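Local coordinates for 231aa long hypothetical protein-L-isoaspartate O-methyltransferase (Sulfolobus tokodaii, PDB 1VBF) that probably catalyses methyl transfer from S-adenosyl-L-methionine to L-isoaspartyl residues of damaged proteins, a step toward their repair or degradation, at residues G71-E76 against E130-Y135; K94-E99 against K119-D124; Y135-V140 against G158-L163; K150-L155 against V176-N181. All blocks are in the same frame, centred on the assembly; numbering follows the deposited sequence.

Overall arrangement
Followed from the N terminus, the chain enters the central sheet at strand 73-77, part of contact 1. Contact 1 closes a long loop when E130-Y135 comes back against that strand. Contact 2 is nested inside this loop and joins strands 94-99 and 118-122 at one edge of the sheet. Contact 3 follows contact 1 in series. It shares Y135 and sets strand 135-140 beside strand 159-165. Contact 4 crosses contact 3 along the chain: helix 149-154 leaves after strand 135-140, then meets the end of strand 171-177, the neighbour of 159-165. Together they pair strands of one mixed sheet and fasten a helix and two loops to it.

Contact 1 of 4, residues G71-E76 against E130-Y135; sequences GQKVLE and EEEKPY
L75 lays its CB over the centre of the Y135 ring, where the first strand of the Rossmann-like methyltransferase sheet, 73-77, meets the chain leading into strand 135-140. This is the tight, buried part of the contact. L75 CB sits 3.4 Å from the ring centroid and only 9° off the ring normal, a CH-pi contact. The leucine methyls follow the ring outward, with CD1 3.8 Å from Y135 CZ and CD2 3.9 Å from Y135 CE1. The opposite face of the ring takes the backbone oxygen of E132, toward the rim. Y135 CG stands beside its own backbone N (chi1 -64°), which turns the ring in under L75. Its hydroxyl is hydrogen-bonded to the backbone O of Y129, and V96 of the next strand also packs against this tyrosine. A serine at Y135 would probably leave L75 CB without its aromatic cover and the carbonyl of Y129 without the phenol. The other side is looser and partly exposed. There K73 runs out fully extended beside the loop. Its CD passes 3.5 Å from the backbone O of P134, and its chain crosses that of E132 at about a right angle. At the tip a salt bridge forms: K73 NZ lies 3.1 Å from E132 OE1 and meets it from above the carboxylate plane, 42° out of it.

Contact 2 of 4, residues K94-E99 against K119-D124; sequences KVVSVE and KLILGD
K119 N gives the shortest polar bond, 2.7 Å to V95 O. It opens a run of five backbone hydrogen bonds. Four join parallel strands 94-99 and 118-122; the fifth comes from G123, just beyond the strand. Helix 102-109 links the strands, making a beta-alpha-beta unit at one edge of the sheet. S97 N then binds K119 O almost straight, with an angle of 177° at the hydrogen. I121 N returns to S97 O, and E99 N goes to I121 O. The last bond, G123 N to E99 O at 2.9 Å, is more bent. On one face V98 and I121 pack together, with V98 CG1 3.9 Å from I121 CG2. I121 CG2 is anti to its backbone N, which brings it to V98 CG1, the side chains crossing at a slant. V98 CG1 also rests 3.5 Å from G123 O. On the opposite face, with L120 and L122, lie S97 and E99. S97 OG bonds to E76 and T79, while the E99 carboxylate takes the backbone N-H groups of G80 and N101. The pairing is therefore carried by the backbone, while the buried polar side chains of 94-99 are satisfied by loops and strand 73-77, which probably fixes E99 at the strand end.

Contact 3 of 4, residues Y135-V140 against G158-L163; sequences YDRVVV and GGIMIL
D136 O takes two N-H groups: I160 N of the facing strand at 3.3 Å, and R137 NE at 3.0 Å. The second comes from above the carbonyl plane, yet the oxygen lies in the plane of the guanidinium. Further backbone bonds follow: V138 N to I160 O, I162 N to V138 O at 3.0 Å, and V140 N to I162 O. CA-H...O contacts fill in between, such as R137 CA to I160 O. These bonds pair strands 135-140 and 159-165 in parallel, inside the mixed sheet of the methyltransferase fold, with helix 149-154 between them in the chain. R137 also packs. Its chain bends at chi2 (-79°) and chi3, which lays the guanidinium flat against I160, whose CD1 stands 3.8 Å from R137 CZ, over the centre of one face. NH1 has outside partners, D67 in a salt bridge and L66 O. A leucine here would probably leave the D67 carboxylate without its charged mate and D136 O with one N-H fewer. Apolar packing occupies the other face. V138 CB lies 3.8 Å from CG of the selenomethionine M161, and V140 CG2 lies 3.5 Å from L163 CB.

Contact 4 of 4, residues K150-L155 against V176-N181; sequences KPYEQL and VIKKGN
The C-terminal end of helix 149-154 is held by K178, just past strand 171-177 of the methyltransferase sheet. The lysine is fully extended, with CG anti to the backbone N (chi1 -167°), and reaches under the last turn. Its NZ donates to L155 O at 2.7 Å and to Y152 O at 3.1 Å, the latter in the carbonyl plane. E153 O is 3.0 Å from the same NZ. The ammonium thus sits among carbonyls, where its charge probably suits the negative end of the helix dipole. The aliphatic part of K178 packs too: its CD is 3.7 Å from L155 CB and lies over one face of the Y152 ring, toward the rim. V176 CG1 meets the ring edge, 3.8 Å from Y152 CE1. On its outer side the helix faces the second subunit. There K150 and E153 form reciprocal salt bridges with E153 and K150 of that subunit, and K150 packs on its C149, the cysteine of the interchain disulfide. The loop after the strand meets the phenol at its edge. K179 N reaches Y152 OH only weakly, while Y152 OH donates to G180 O at 2.6 Å, the acceptor lying in the ring plane.

Contact 1 of 4, residues G71-E76 against E130-Y135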
# COMPACT_ATOMS: atom_id res chain seq x y z
N GLY B 71 3.12 32.25 39.24
CA GLY B 71 1.70 32.38 39.49
C GLY B 71 0.67 31.90 38.49
O GLY B 71 -0.43 32.43 38.48
N GLN B 72 0.99 30.92 37.66
CA GLN B 72 -0.01 30.43 36.73
C GLN B 72 -0.61 29.13 37.30
O GLN B 72 -0.04 28.50 38.21
CB GLN B 72 0.58 30.12 35.36
CG GLN B 72 1.25 31.28 34.66
CD GLN B 72 1.80 30.90 33.29
OE1 GLN B 72 2.63 29.99 33.16
NE2 GLN B 72 1.35 31.61 32.27
N LYS B 73 -1.76 28.74 36.77
CA LYS B 73 -2.40 27.50 37.17
C LYS B 73 -2.31 26.71 35.88
O LYS B 73 -2.82 27.16 34.85
CB LYS B 73 -3.85 27.72 37.56
CG LYS B 73 -4.43 26.61 38.41
CD LYS B 73 -5.80 27.02 38.89
CE LYS B 73 -6.31 26.14 40.01
NZ LYS B 73 -7.53 26.77 40.59
N VAL B 74 -1.67 25.56 35.94
CA VAL B 74 -1.48 24.74 34.75
C VAL B 74 -2.15 23.38 34.82
O VAL B 74 -1.98 22.66 35.79
CB VAL B 74 0.03 24.52 34.49
CG1 VAL B 74 0.25 23.56 33.32
CG2 VAL B 74 0.71 25.87 34.27
N LEU B 75 -2.90 23.04 33.78
CA LEU B 75 -3.55 21.74 33.70
C LEU B 75 -2.68 20.87 32.78
O LEU B 75 -2.36 21.30 31.67
CB LEU B 75 -4.96 21.86 33.12
CG LEU B 75 -5.62 20.52 32.78
CD1 LEU B 75 -5.99 19.80 34.06
CD2 LEU B 75 -6.86 20.73 31.93
N GLU B 76 -2.30 19.68 33.24
CA GLU B 76 -1.48 18.75 32.46
C GLU B 76 -2.21 17.42 32.23
O GLU B 76 -2.47 16.70 33.20
CB GLU B 76 -0.17 18.44 33.19
CG GLU B 76 0.64 17.33 32.53
CD GLU B 76 1.80 16.84 33.36
OE1 GLU B 76 1.56 16.21 34.41
OE2 GLU B 76 2.97 17.07 32.98
N GLU B 130 -12.57 20.14 35.50
CA GLU B 130 -13.54 21.21 35.75
C GLU B 130 -13.30 22.00 37.02
O GLU B 130 -13.20 23.20 37.01
CB GLU B 130 -14.96 20.62 35.85
CG GLU B 130 -15.89 20.94 34.70
CD GLU B 130 -15.93 22.41 34.39
OE1 GLU B 130 -16.30 23.20 35.30
OE2 GLU B 130 -15.60 22.79 33.24
N GLU B 131 -13.24 21.25 38.11
CA GLU B 131 -13.12 21.74 39.48
C GLU B 131 -12.05 22.75 39.88
O GLU B 131 -12.23 23.41 40.90
CB GLU B 131 -13.10 20.53 40.40
CG GLU B 131 -13.10 19.20 39.61
CD GLU B 131 -14.35 18.37 39.81
OE1 GLU B 131 -14.76 18.19 40.99
OE2 GLU B 131 -14.92 17.89 38.80
N GLU B 132 -10.95 22.88 39.15
CA GLU B 132 -9.95 23.93 39.43
C GLU B 132 -9.91 24.71 38.13
O GLU B 132 -8.89 25.24 37.70
CB GLU B 132 -8.59 23.34 39.75
CG GLU B 132 -8.52 22.53 41.03
CD GLU B 132 -8.67 23.35 42.31
OE1 GLU B 132 -7.91 24.33 42.50
OE2 GLU B 132 -9.55 23.00 43.12
N LYS B 133 -11.11 24.77 37.56
CA LYS B 133 -11.44 25.33 36.27
C LYS B 133 -10.59 26.30 35.54
O LYS B 133 -9.95 25.90 34.57
CB LYS B 133 -12.86 25.91 36.25
CG LYS B 133 -13.43 25.91 34.84
CD LYS B 133 -14.85 26.45 34.79
CE LYS B 133 -14.84 27.97 34.65
NZ LYS B 133 -14.09 28.44 33.43
N PRO B 134 -10.53 27.57 35.95
CA PRO B 134 -9.69 28.47 35.14
C PRO B 134 -8.21 28.12 35.09
O PRO B 134 -7.52 28.20 36.10
CB PRO B 134 -9.95 29.84 35.76
CG PRO B 134 -11.09 29.61 36.75
CD PRO B 134 -10.90 28.20 37.21
N TYR B 135 -7.72 27.69 33.92
CA TYR B 135 -6.30 27.36 33.80
C TYR B 135 -5.63 28.38 32.91
O TYR B 135 -6.26 28.99 32.04
CB TYR B 135 -6.08 25.97 33.21
CG TYR B 135 -6.59 24.85 34.06
CD1 TYR B 135 -7.78 24.19 33.74
CD2 TYR B 135 -5.94 24.48 35.22
CE1 TYR B 135 -8.29 23.20 34.56
CE2 TYR B 135 -6.45 23.49 36.06
CZ TYR B 135 -7.62 22.86 35.72
OH TYR B 135 -8.07 21.84 36.53

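Contact 2 of 4, residues K94-E99 against K119-D124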
# COMPACT_ATOMS: atom_id res chain seq x y z
N LYS B 94 0.33 26.74 40.85
CA LYS B 94 -0.31 25.43 41.03
C LYS B 94 -0.42 24.59 39.76
O LYS B 94 -0.57 25.11 38.66
CB LYS B 94 -1.70 25.61 41.64
CG LYS B 94 -1.65 25.71 43.15
CD LYS B 94 -2.80 26.52 43.67
CE LYS B 94 -2.38 27.30 44.92
NZ LYS B 94 -3.32 28.44 45.18
N VAL B 95 -0.36 23.27 39.94
CA VAL B 95 -0.44 22.34 38.82
C VAL B 95 -1.45 21.22 39.07
O VAL B 95 -1.31 20.47 40.04
CB VAL B 95 0.93 21.68 38.56
CG1 VAL B 95 0.83 20.66 37.47
CG2 VAL B 95 1.93 22.71 38.18
N VAL B 96 -2.47 21.11 38.22
CA VAL B 96 -3.43 20.02 38.32
C VAL B 96 -3.04 19.03 37.21
O VAL B 96 -2.97 19.41 36.04
CB VAL B 96 -4.87 20.51 38.07
CG1 VAL B 96 -5.80 19.32 37.95
CG2 VAL B 96 -5.33 21.41 39.23
N SER B 97 -2.77 17.78 37.55
CA SER B 97 -2.34 16.81 36.56
C SER B 97 -3.15 15.50 36.57
O SER B 97 -3.24 14.83 37.60
CB SER B 97 -0.87 16.49 36.77
OG SER B 97 -0.43 15.48 35.88
N VAL B 98 -3.67 15.12 35.41
CA VAL B 98 -4.50 13.93 35.27
C VAL B 98 -3.82 12.72 34.61
O VAL B 98 -3.10 12.88 33.64
CB VAL B 98 -5.74 14.28 34.43
CG1 VAL B 98 -6.72 13.11 34.43
CG2 VAL B 98 -6.36 15.58 34.93
N GLU B 99 -4.07 11.52 35.13
CA GLU B 99 -3.53 10.29 34.58
C GLU B 99 -4.67 9.26 34.50
O GLU B 99 -5.37 9.05 35.48
CB GLU B 99 -2.40 9.76 35.44
CG GLU B 99 -1.97 8.36 35.03
CD GLU B 99 -1.46 8.31 33.60
OE1 GLU B 99 -1.86 7.39 32.85
OE2 GLU B 99 -0.66 9.19 33.23
N LYS B 119 -1.65 18.84 42.20
CA LYS B 119 -2.82 18.00 42.47
C LYS B 119 -2.85 16.86 41.42
O LYS B 119 -3.01 17.12 40.22
CB LYS B 119 -4.10 18.83 42.37
CG LYS B 119 -5.36 18.03 42.67
CD LYS B 119 -6.58 18.92 42.58
CE LYS B 119 -7.80 18.20 43.09
NZ LYS B 119 -7.59 17.61 44.45
N LEU B 120 -2.71 15.63 41.89
CA LEU B 120 -2.71 14.45 41.05
C LEU B 120 -4.06 13.70 40.97
O LEU B 120 -4.47 13.02 41.91
CB LEU B 120 -1.64 13.48 41.53
CG LEU B 120 -0.21 14.03 41.57
CD1 LEU B 120 0.67 13.10 42.40
CD2 LEU B 120 0.34 14.19 40.14
N ILE B 121 -4.71 13.77 39.81
CA ILE B 121 -5.99 13.12 39.56
C ILE B 121 -5.87 11.82 38.76
O ILE B 121 -5.10 11.75 37.81
CB ILE B 121 -6.92 14.07 38.75
CG1 ILE B 121 -7.46 15.17 39.67
CG2 ILE B 121 -8.06 13.29 38.11
CD1 ILE B 121 -6.42 15.95 40.39
N LEU B 122 -6.64 10.80 39.16
CA LEU B 122 -6.68 9.51 38.46
C LEU B 122 -8.01 9.54 37.71
O LEU B 122 -9.04 9.35 38.32
CB LEU B 122 -6.71 8.36 39.45
CG LEU B 122 -6.29 6.97 38.93
CD1 LEU B 122 -7.10 5.94 39.68
CD2 LEU B 122 -6.48 6.82 37.41
N GLY B 123 -8.00 9.76 36.40
CA GLY B 123 -9.26 9.84 35.68
C GLY B 123 -9.10 10.05 34.19
O GLY B 123 -8.01 9.93 33.64
N ASP B 124 -10.21 10.37 33.53
CA ASP B 124 -10.25 10.58 32.09
C ASP B 124 -9.73 11.96 31.77
O ASP B 124 -10.46 12.96 31.93
CB ASP B 124 -11.70 10.43 31.62
CG ASP B 124 -11.86 10.60 30.13
OD1 ASP B 124 -10.95 11.10 29.44
OD2 ASP B 124 -12.94 10.23 29.63

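Contact 3 of 4, residues Y135-V140 against G158-L163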
# COMPACT_ATOMS: atom_id res chain seq x y z
N TYR B 135 -7.72 27.69 33.92
CA TYR B 135 -6.30 27.36 33.80
C TYR B 135 -5.63 28.38 32.91
O TYR B 135 -6.26 28.99 32.04
CB TYR B 135 -6.08 25.97 33.21
CG TYR B 135 -6.59 24.85 34.06
CD1 TYR B 135 -7.78 24.19 33.74
CD2 TYR B 135 -5.94 24.48 35.22
CE1 TYR B 135 -8.29 23.20 34.56
CE2 TYR B 135 -6.45 23.49 36.06
CZ TYR B 135 -7.62 22.86 35.72
OH TYR B 135 -8.07 21.84 36.53
N ASP B 136 -4.33 28.58 33.13
CA ASP B 136 -3.57 29.52 32.31
C ASP B 136 -2.98 28.78 31.13
O ASP B 136 -2.89 29.32 30.03
CB ASP B 136 -2.43 30.14 33.14
CG ASP B 136 -2.93 31.14 34.17
OD1 ASP B 136 -3.17 32.31 33.78
OD2 ASP B 136 -3.11 30.74 35.36
N ARG B 137 -2.60 27.53 31.35
CA ARG B 137 -1.98 26.72 30.33
C ARG B 137 -2.45 25.27 30.45
O ARG B 137 -2.88 24.83 31.53
CB ARG B 137 -0.46 26.73 30.54
CG ARG B 137 0.19 28.10 30.68
CD ARG B 137 0.37 28.76 29.34
NE ARG B 137 -0.12 30.13 29.35
CZ ARG B 137 0.64 31.18 29.10
NH1 ARG B 137 1.91 30.99 28.83
NH2 ARG B 137 0.13 32.41 29.11
N VAL B 138 -2.33 24.54 29.34
CA VAL B 138 -2.66 23.13 29.29
C VAL B 138 -1.69 22.41 28.35
O VAL B 138 -1.42 22.89 27.25
CB VAL B 138 -4.07 22.90 28.77
CG1 VAL B 138 -4.31 21.41 28.68
CG2 VAL B 138 -5.09 23.55 29.67
N VAL B 139 -1.15 21.28 28.78
CA VAL B 139 -0.25 20.49 27.96
C VAL B 139 -0.83 19.10 27.89
O VAL B 139 -1.25 18.57 28.91
CB VAL B 139 1.11 20.28 28.60
CG1 VAL B 139 2.18 20.09 27.52
CG2 VAL B 139 1.40 21.40 29.52
N VAL B 140 -0.85 18.49 26.71
CA VAL B 140 -1.38 17.13 26.59
C VAL B 140 -0.24 16.29 26.06
O VAL B 140 0.42 16.73 25.16
CB VAL B 140 -2.60 17.12 25.63
CG1 VAL B 140 -3.38 15.81 25.78
CG2 VAL B 140 -3.48 18.32 25.93
N GLY B 158 -7.18 34.25 27.39
CA GLY B 158 -6.03 34.32 26.51
C GLY B 158 -5.08 33.17 26.71
O GLY B 158 -3.95 33.21 26.23
N GLY B 159 -5.54 32.14 27.43
CA GLY B 159 -4.72 30.99 27.72
C GLY B 159 -4.04 30.36 26.53
O GLY B 159 -4.38 30.65 25.39
N ILE B 160 -3.09 29.48 26.78
CA ILE B 160 -2.37 28.80 25.71
C ILE B 160 -2.41 27.33 25.97
O ILE B 160 -2.19 26.90 27.10
CB ILE B 160 -0.89 29.22 25.68
CG1 ILE B 160 -0.80 30.67 25.23
CG2 ILE B 160 -0.06 28.25 24.80
CD1 ILE B 160 0.61 31.20 25.27
N MSE B 161 -2.71 26.55 24.92
CA MSE B 161 -2.73 25.10 25.04
C MSE B 161 -1.86 24.46 23.96
O MSE B 161 -1.83 24.91 22.82
CB MSE B 161 -4.14 24.53 24.92
CG MSE B 161 -4.19 22.99 24.96
SE MSE B 161 -6.01 22.24 24.85
CE MSE B 161 -5.69 20.61 25.79
N ILE B 162 -1.14 23.41 24.34
CA ILE B 162 -0.30 22.68 23.41
C ILE B 162 -0.69 21.21 23.44
O ILE B 162 -0.73 20.60 24.51
CB ILE B 162 1.20 22.87 23.75
CG1 ILE B 162 1.62 24.29 23.35
CG2 ILE B 162 2.09 21.83 23.01
CD1 ILE B 162 3.06 24.62 23.58
N LEU B 163 -1.00 20.64 22.27
CA LEU B 163 -1.35 19.22 22.17
C LEU B 163 -1.17 18.69 20.78
O LEU B 163 -1.20 19.45 19.82
CB LEU B 163 -2.80 18.95 22.55
CG LEU B 163 -4.01 19.73 21.99
CD1 LEU B 163 -3.72 20.51 20.73
CD2 LEU B 163 -5.13 18.75 21.77

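Contact 4 of 4, residues K150-L155 against V176-N181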
# COMPACT_ATOMS: atom_id res chain seq x y z
N LYS B 150 -12.98 19.83 26.50
CA LYS B 150 -13.02 20.19 27.92
C LYS B 150 -11.82 21.06 28.32
O LYS B 150 -11.98 22.13 28.90
CB LYS B 150 -13.09 18.94 28.80
CG LYS B 150 -14.33 18.14 28.62
CD LYS B 150 -15.56 19.00 28.83
CE LYS B 150 -16.82 18.16 28.72
NZ LYS B 150 -18.06 18.91 29.04
N PRO B 151 -10.59 20.59 28.04
CA PRO B 151 -9.42 21.40 28.40
C PRO B 151 -9.56 22.80 27.81
O PRO B 151 -9.45 23.80 28.52
CB PRO B 151 -8.27 20.64 27.76
CG PRO B 151 -8.74 19.21 27.80
CD PRO B 151 -10.19 19.33 27.39
N TYR B 152 -9.85 22.87 26.52
CA TYR B 152 -10.03 24.15 25.87
C TYR B 152 -11.07 25.02 26.59
O TYR B 152 -10.87 26.24 26.72
CB TYR B 152 -10.46 23.97 24.41
CG TYR B 152 -10.53 25.28 23.65
CD1 TYR B 152 -9.38 25.86 23.12
CD2 TYR B 152 -11.73 25.97 23.53
CE1 TYR B 152 -9.42 27.11 22.51
CE2 TYR B 152 -11.79 27.21 22.91
CZ TYR B 152 -10.64 27.79 22.41
OH TYR B 152 -10.71 29.04 21.83
N GLU B 153 -12.17 24.43 27.05
CA GLU B 153 -13.19 25.23 27.73
C GLU B 153 -12.64 25.71 29.07
O GLU B 153 -12.89 26.83 29.49
CB GLU B 153 -14.47 24.42 28.00
CG GLU B 153 -15.07 23.74 26.79
CD GLU B 153 -16.30 22.90 27.13
OE1 GLU B 153 -16.25 22.11 28.11
OE2 GLU B 153 -17.31 23.03 26.40
N GLN B 154 -11.88 24.84 29.73
CA GLN B 154 -11.30 25.16 31.01
C GLN B 154 -10.16 26.22 30.93
O GLN B 154 -9.78 26.82 31.94
CB GLN B 154 -10.84 23.86 31.66
CG GLN B 154 -12.01 23.00 32.14
CD GLN B 154 -11.66 21.53 32.29
OE1 GLN B 154 -10.57 21.17 32.72
NE2 GLN B 154 -12.60 20.67 31.95
N LEU B 155 -9.63 26.46 29.74
CA LEU B 155 -8.58 27.47 29.56
C LEU B 155 -9.08 28.88 29.84
O LEU B 155 -10.25 29.17 29.63
CB LEU B 155 -8.06 27.45 28.12
CG LEU B 155 -6.68 26.90 27.86
CD1 LEU B 155 -6.27 27.26 26.45
CD2 LEU B 155 -5.71 27.50 28.85
N VAL B 176 -2.31 26.28 20.75
CA VAL B 176 -3.60 26.93 20.68
C VAL B 176 -3.75 28.10 21.63
O VAL B 176 -3.54 27.95 22.82
CB VAL B 176 -4.70 25.91 21.01
CG1 VAL B 176 -6.06 26.53 20.90
CG2 VAL B 176 -4.57 24.73 20.11
N ILE B 177 -4.11 29.26 21.11
CA ILE B 177 -4.31 30.41 21.99
C ILE B 177 -5.80 30.69 22.03
O ILE B 177 -6.40 31.02 21.02
CB ILE B 177 -3.60 31.67 21.49
CG1 ILE B 177 -2.09 31.46 21.49
CG2 ILE B 177 -3.97 32.83 22.39
CD1 ILE B 177 -1.35 32.66 21.00
N LYS B 178 -6.40 30.56 23.20
CA LYS B 178 -7.83 30.76 23.28
C LYS B 178 -8.32 32.14 22.87
O LYS B 178 -7.70 33.17 23.19
CB LYS B 178 -8.33 30.43 24.68
CG LYS B 178 -9.83 30.33 24.77
CD LYS B 178 -10.20 29.71 26.08
CE LYS B 178 -11.70 29.56 26.25
NZ LYS B 178 -11.98 28.96 27.59
N LYS B 179 -9.44 32.15 22.15
CA LYS B 179 -10.10 33.36 21.68
C LYS B 179 -11.54 33.02 21.30
O LYS B 179 -11.88 32.98 20.12
CB LYS B 179 -9.37 33.94 20.47
CG LYS B 179 -9.96 35.26 20.04
CD LYS B 179 -9.78 35.53 18.56
CE LYS B 179 -10.55 36.80 18.16
NZ LYS B 179 -10.65 36.96 16.69
N GLY B 180 -12.39 32.77 22.30
CA GLY B 180 -13.76 32.40 22.02
C GLY B 180 -13.74 31.09 21.25
O GLY B 180 -13.04 30.16 21.64
N ASN B 181 -14.50 31.01 20.15
CA ASN B 181 -14.50 29.79 19.36
C ASN B 181 -13.69 29.97 18.11
O ASN B 181 -13.82 29.19 17.16
CB ASN B 181 -15.90 29.38 18.98
CG ASN B 181 -16.67 28.84 20.13
OD1 ASN B 181 -16.13 28.07 20.95
ND2 ASN B 181 -17.95 29.20 20.22